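Local coordinates for probable 2-dehydro-3-deoxygalactonokinase DgoK1 (PDB 3T69), which probably phosphorylates 2-dehydro-3-deoxy-D-galactonate with ATP, a step in the DeLey-Doudoroff route of galactose breakdown, at residues L174-V188 and A233-I245. Numbering follows the deposited sequence.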
loop_
_atom_site.group_PDB
_atom_site.type_symbol
_atom_site.label_atom_id
_atom_site.label_comp_id
_atom_site.label_asym_id
_atom_site.label_seq_id
_atom_site.Cartn_x
_atom_site.Cartn_y
_atom_site.Cartn_z
ATOM N N LEU B 174 -3.844 -4.667 -0.430
ATOM C CA LEU B 174 -3.248 -3.429 -0.895
ATOM C C LEU B 174 -4.051 -2.852 -2.043
ATOM O O LEU B 174 -4.340 -1.657 -2.050
ATOM C CB LEU B 174 -1.777 -3.592 -1.285
ATOM C CG LEU B 174 -0.790 -3.857 -0.134
ATOM C CD1 LEU B 174 0.632 -4.108 -0.593
ATOM C CD2 LEU B 174 -0.825 -2.733 0.928
ATOM N N PHE B 175 -4.460 -3.677 -2.997
ATOM C CA PHE B 175 -5.264 -3.126 -4.087
ATOM C C PHE B 175 -6.494 -2.425 -3.531
ATOM O O PHE B 175 -6.730 -1.256 -3.826
ATOM C CB PHE B 175 -5.629 -4.173 -5.161
ATOM C CG PHE B 175 -6.520 -3.622 -6.243
ATOM C CD1 PHE B 175 -7.916 -3.658 -6.101
ATOM C CD2 PHE B 175 -5.972 -3.053 -7.388
ATOM C CE1 PHE B 175 -8.762 -3.138 -7.089
ATOM C CE2 PHE B 175 -6.789 -2.536 -8.383
ATOM C CZ PHE B 175 -8.198 -2.565 -8.237
ATOM N N ASP B 176 -7.227 -3.126 -2.666
ATOM C CA ASP B 176 -8.427 -2.550 -2.057
ATOM C C ASP B 176 -8.190 -1.286 -1.277
ATOM O O ASP B 176 -8.895 -0.284 -1.492
ATOM C CB ASP B 176 -9.247 -3.589 -1.286
ATOM C CG ASP B 176 -10.029 -4.488 -2.243
ATOM O OD1 ASP B 176 -9.599 -5.642 -2.485
ATOM O OD2 ASP B 176 -11.026 -4.000 -2.840
ATOM N N THR B 177 -7.205 -1.280 -0.385
ATOM C CA THR B 177 -7.119 -0.083 0.439
ATOM C C THR B 177 -6.529 1.091 -0.331
ATOM O O THR B 177 -6.871 2.230 -0.065
ATOM C CB THR B 177 -6.486 -0.321 1.779
ATOM O OG1 THR B 177 -5.137 -0.733 1.583
ATOM C CG2 THR B 177 -7.281 -1.445 2.469
ATOM N N ILE B 178 -5.679 0.793 -1.309
ATOM C CA ILE B 178 -5.134 1.837 -2.139
ATOM C C ILE B 178 -6.264 2.398 -2.998
ATOM O O ILE B 178 -6.411 3.625 -3.055
ATOM C CB ILE B 178 -3.963 1.368 -2.987
ATOM C CG1 ILE B 178 -2.821 0.947 -2.082
ATOM C CG2 ILE B 178 -3.506 2.478 -3.929
ATOM C CD1 ILE B 178 -1.592 0.559 -2.827
ATOM N N ALA B 179 -7.075 1.519 -3.605
ATOM C CA ALA B 179 -8.192 1.958 -4.432
ATOM C C ALA B 179 -9.252 2.774 -3.672
ATOM O O ALA B 179 -9.872 3.663 -4.255
ATOM C CB ALA B 179 -8.835 0.777 -5.163
ATOM N N ARG B 180 -9.457 2.478 -2.383
ATOM C CA ARG B 180 -10.522 3.157 -1.590
ATOM C C ARG B 180 -10.067 4.346 -0.721
ATOM O O ARG B 180 -10.835 5.261 -0.489
ATOM C CB ARG B 180 -11.296 2.155 -0.710
ATOM C CG ARG B 180 -12.232 1.154 -1.465
ATOM C CD ARG B 180 -12.847 0.077 -0.505
ATOM N NE ARG B 180 -13.966 0.613 0.302
ATOM C CZ ARG B 180 -14.251 0.277 1.570
ATOM N NH1 ARG B 180 -13.503 -0.598 2.260
ATOM N NH2 ARG B 180 -15.297 0.840 2.171
ATOM N N HIS B 181 -8.837 4.330 -0.226
ATOM C CA HIS B 181 -8.453 5.276 0.815
ATOM C C HIS B 181 -7.262 6.208 0.530
ATOM O O HIS B 181 -6.959 7.027 1.359
ATOM C CB HIS B 181 -8.229 4.542 2.134
ATOM C CG HIS B 181 -9.455 3.873 2.676
ATOM N ND1 HIS B 181 -9.560 2.498 2.804
ATOM C CD2 HIS B 181 -10.633 4.389 3.117
ATOM C CE1 HIS B 181 -10.742 2.198 3.315
ATOM N NE2 HIS B 181 -11.415 3.324 3.500
ATOM N N THR B 182 -6.599 6.101 -0.621
ATOM C CA THR B 182 -5.565 7.043 -0.975
ATOM C C THR B 182 -6.021 7.960 -2.092
ATOM O O THR B 182 -7.093 7.762 -2.708
ATOM C CB THR B 182 -4.267 6.334 -1.435
ATOM O OG1 THR B 182 -4.407 5.831 -2.765
ATOM C CG2 THR B 182 -3.876 5.217 -0.504
ATOM N N ILE B 183 -5.192 8.948 -2.410
ATOM C CA ILE B 183 -5.512 9.853 -3.504
ATOM C C ILE B 183 -5.892 9.119 -4.793
ATOM O O ILE B 183 -6.638 9.644 -5.606
ATOM C CB ILE B 183 -4.364 10.868 -3.764
ATOM C CG1 ILE B 183 -4.892 12.052 -4.512
ATOM C CG2 ILE B 183 -3.178 10.243 -4.511
ATOM C CD1 ILE B 183 -5.823 12.888 -3.675
ATOM N N LEU B 184 -5.378 7.925 -5.015
ATOM C CA LEU B 184 -5.657 7.229 -6.265
ATOM C C LEU B 184 -7.138 6.861 -6.464
ATOM O O LEU B 184 -7.541 6.459 -7.563
ATOM C CB LEU B 184 -4.801 5.970 -6.368
ATOM C CG LEU B 184 -3.422 6.038 -7.054
ATOM C CD1 LEU B 184 -2.440 7.005 -6.448
ATOM C CD2 LEU B 184 -2.823 4.664 -7.031
ATOM N N SER B 185 -7.945 6.961 -5.410
ATOM C CA SER B 185 -9.367 6.727 -5.568
ATOM C C SER B 185 -9.939 7.678 -6.617
ATOM O O SER B 185 -10.948 7.371 -7.268
ATOM C CB SER B 185 -10.100 6.919 -4.258
ATOM O OG SER B 185 -10.031 8.265 -3.880
ATOM N N HIS B 186 -9.268 8.816 -6.791
ATOM C CA HIS B 186 -9.683 9.827 -7.754
ATOM C C HIS B 186 -9.396 9.402 -9.159
ATOM O O HIS B 186 -10.064 9.827 -10.063
ATOM C CB HIS B 186 -9.017 11.166 -7.426
ATOM C CG HIS B 186 -9.588 11.827 -6.202
ATOM N ND1 HIS B 186 -9.818 13.185 -6.124
ATOM C CD2 HIS B 186 -10.026 11.301 -5.029
ATOM C CE1 HIS B 186 -10.353 13.470 -4.944
ATOM N NE2 HIS B 186 -10.495 12.342 -4.265
ATOM N N ALA B 187 -8.407 8.540 -9.323
ATOM C CA ALA B 187 -7.975 8.044 -10.614
ATOM C C ALA B 187 -8.778 6.831 -11.091
ATOM O O ALA B 187 -8.997 6.674 -12.292
ATOM C CB ALA B 187 -6.541 7.679 -10.546
ATOM N N VAL B 188 -9.204 5.972 -10.162
ATOM C CA VAL B 188 -9.827 4.688 -10.514
ATOM C C VAL B 188 -11.315 4.522 -10.133
ATOM O O VAL B 188 -12.004 3.630 -10.685
ATOM C CB VAL B 188 -9.059 3.500 -9.894
ATOM C CG1 VAL B 188 -7.607 3.550 -10.283
ATOM C CG2 VAL B 188 -9.197 3.497 -8.375
ATOM N N ALA B 233 -10.301 5.824 -16.273
ATOM C CA ALA B 233 -10.423 5.106 -15.000
ATOM C C ALA B 233 -10.111 3.562 -15.069
ATOM O O ALA B 233 -9.476 3.000 -14.164
ATOM C CB ALA B 233 -11.781 5.419 -14.334
ATOM N N ALA B 234 -10.506 2.890 -16.149
ATOM C CA ALA B 234 -10.211 1.466 -16.265
ATOM C C ALA B 234 -8.713 1.222 -16.485
ATOM O O ALA B 234 -8.132 0.264 -15.952
ATOM C CB ALA B 234 -11.044 0.822 -17.370
ATOM N N ASP B 235 -8.071 2.079 -17.266
ATOM C CA ASP B 235 -6.643 1.917 -17.478
ATOM C C ASP B 235 -5.802 2.219 -16.204
ATOM O O ASP B 235 -4.753 1.576 -15.969
ATOM C CB ASP B 235 -6.216 2.717 -18.712
ATOM C CG ASP B 235 -6.858 2.156 -20.029
ATOM O OD1 ASP B 235 -6.563 0.979 -20.425
ATOM O OD2 ASP B 235 -7.658 2.900 -20.652
ATOM N N ALA B 236 -6.298 3.159 -15.384
ATOM C CA ALA B 236 -5.686 3.515 -14.105
ATOM C C ALA B 236 -5.743 2.325 -13.108
ATOM O O ALA B 236 -4.698 1.911 -12.527
ATOM C CB ALA B 236 -6.370 4.750 -13.524
ATOM N N ARG B 237 -6.970 1.795 -12.951
ATOM C CA ARG B 237 -7.307 0.593 -12.210
ATOM C C ARG B 237 -6.415 -0.548 -12.642
ATOM O O ARG B 237 -5.862 -1.298 -11.820
ATOM C CB ARG B 237 -8.745 0.273 -12.514
ATOM C CG ARG B 237 -9.402 -0.755 -11.624
ATOM C CD ARG B 237 -10.894 -0.382 -11.301
ATOM N NE ARG B 237 -11.523 -1.413 -10.463
ATOM C CZ ARG B 237 -11.866 -1.257 -9.188
ATOM N NH1 ARG B 237 -11.700 -0.077 -8.569
ATOM N NH2 ARG B 237 -12.388 -2.290 -8.539
ATOM N N ALA B 238 -6.249 -0.660 -13.945
ATOM C CA ALA B 238 -5.466 -1.719 -14.516
ATOM C C ALA B 238 -4.023 -1.550 -14.137
ATOM O O ALA B 238 -3.375 -2.506 -13.718
ATOM C CB ALA B 238 -5.616 -1.717 -16.048
ATOM N N GLN B 239 -3.518 -0.335 -14.345
ATOM C CA GLN B 239 -2.170 0.091 -13.939
ATOM C C GLN B 239 -1.947 -0.223 -12.449
ATOM O O GLN B 239 -0.962 -0.899 -12.064
ATOM C CB GLN B 239 -2.081 1.585 -14.138
ATOM C CG GLN B 239 -0.768 2.090 -14.627
ATOM C CD GLN B 239 -0.854 3.573 -14.983
ATOM O OE1 GLN B 239 -1.940 4.084 -15.331
ATOM N NE2 GLN B 239 0.299 4.270 -14.927
ATOM N N LEU B 240 -2.893 0.234 -11.625
ATOM C CA LEU B 240 -2.885 -0.112 -10.219
ATOM C C LEU B 240 -2.776 -1.614 -9.958
ATOM O O LEU B 240 -1.888 -2.047 -9.193
ATOM C CB LEU B 240 -4.104 0.442 -9.486
ATOM C CG LEU B 240 -4.131 0.116 -7.987
ATOM C CD1 LEU B 240 -2.901 0.625 -7.279
ATOM C CD2 LEU B 240 -5.316 0.792 -7.356
ATOM N N SER B 241 -3.675 -2.403 -10.557
ATOM C CA SER B 241 -3.669 -3.809 -10.300
ATOM C C SER B 241 -2.373 -4.372 -10.833
ATOM O O SER B 241 -1.676 -5.143 -10.148
ATOM C CB SER B 241 -4.843 -4.474 -10.977
ATOM O OG SER B 241 -4.766 -5.869 -10.728
ATOM N N GLY B 242 -2.014 -3.940 -12.034
ATOM C CA GLY B 242 -0.854 -4.447 -12.663
ATOM C C GLY B 242 0.397 -4.207 -11.879
ATOM O O GLY B 242 1.295 -5.090 -11.846
ATOM N N THR B 243 0.492 -3.030 -11.244
ATOM C CA THR B 243 1.720 -2.668 -10.510
ATOM C C THR B 243 1.937 -3.594 -9.332
ATOM O O THR B 243 3.046 -4.176 -9.125
ATOM C CB THR B 243 1.696 -1.176 -10.003
ATOM O OG1 THR B 243 1.570 -0.273 -11.126
ATOM C CG2 THR B 243 2.954 -0.866 -9.220
ATOM N N LEU B 244 0.865 -3.722 -8.562
ATOM C CA LEU B 244 0.851 -4.563 -7.379
ATOM C C LEU B 244 1.221 -5.983 -7.745
ATOM O O LEU B 244 2.078 -6.607 -7.081
ATOM C CB LEU B 244 -0.534 -4.549 -6.766
ATOM C CG LEU B 244 -0.869 -3.213 -6.130
ATOM C CD1 LEU B 244 -2.223 -3.311 -5.494
ATOM C CD2 LEU B 244 0.256 -2.751 -5.089
ATOM N N ILE B 245 0.589 -6.485 -8.821
ATOM C CA ILE B 245 0.820 -7.838 -9.222
ATOM C C ILE B 245 2.244 -8.002 -9.780
ATOM O O ILE B 245 2.951 -9.012 -9.490
ATOM C CB ILE B 245 -0.286 -8.393 -10.168
ATOM C CG1 ILE B 245 -1.580 -8.584 -9.398
ATOM C CG2 ILE B 245 0.133 -9.772 -10.675
ATOM C CD1 ILE B 245 -2.845 -8.513 -10.215
#
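With CG anti to the backbone N (chi1 177°), the ring of F175 reaches from helix 174-181 into the hollow formed by R237, L240, S241 and L244, a knob-into-hole fit. R237 has its CG anti to N, and a bend at chi2 (141°) lays its guanidinium against the tip of that ring: F175 CZ lies over the centre of one guanidinium face, 4.0 Å from R237 CZ, with the two planes nearly perpendicular. A long, flexible arginine suits this border, its aliphatic CG touching the ring. L240, branched and wholly apolar, serves several neighbours: its CG lies 3.7 Å from F175 CD2, while its CD1 meets I178 CG2 at 3.9 Å and L184 CD2. At the ring's base, L244 CD1 packs 3.5 Å from F175 CB. Cutting F175 back to an alanine is likely to open a gap among L240, S241 and L244 and to leave the R237 guanidinium without the ring edge at its face. Past the turn, V188 wedges CG1 against the backbone at R237, and the small A233 and A236 let the backbones draw close, A233 CA lying 3.4 Å from A187 O in a CH···O contact. L219 of helix 215-228 joins L240. Helices 174-181 and 233-245 run roughly antiparallel (144°) across a largely apolar interface, part of an all-helical excursion between strands 162-169 and 261-264, consistent with this family's assigned ASKHA-type fold.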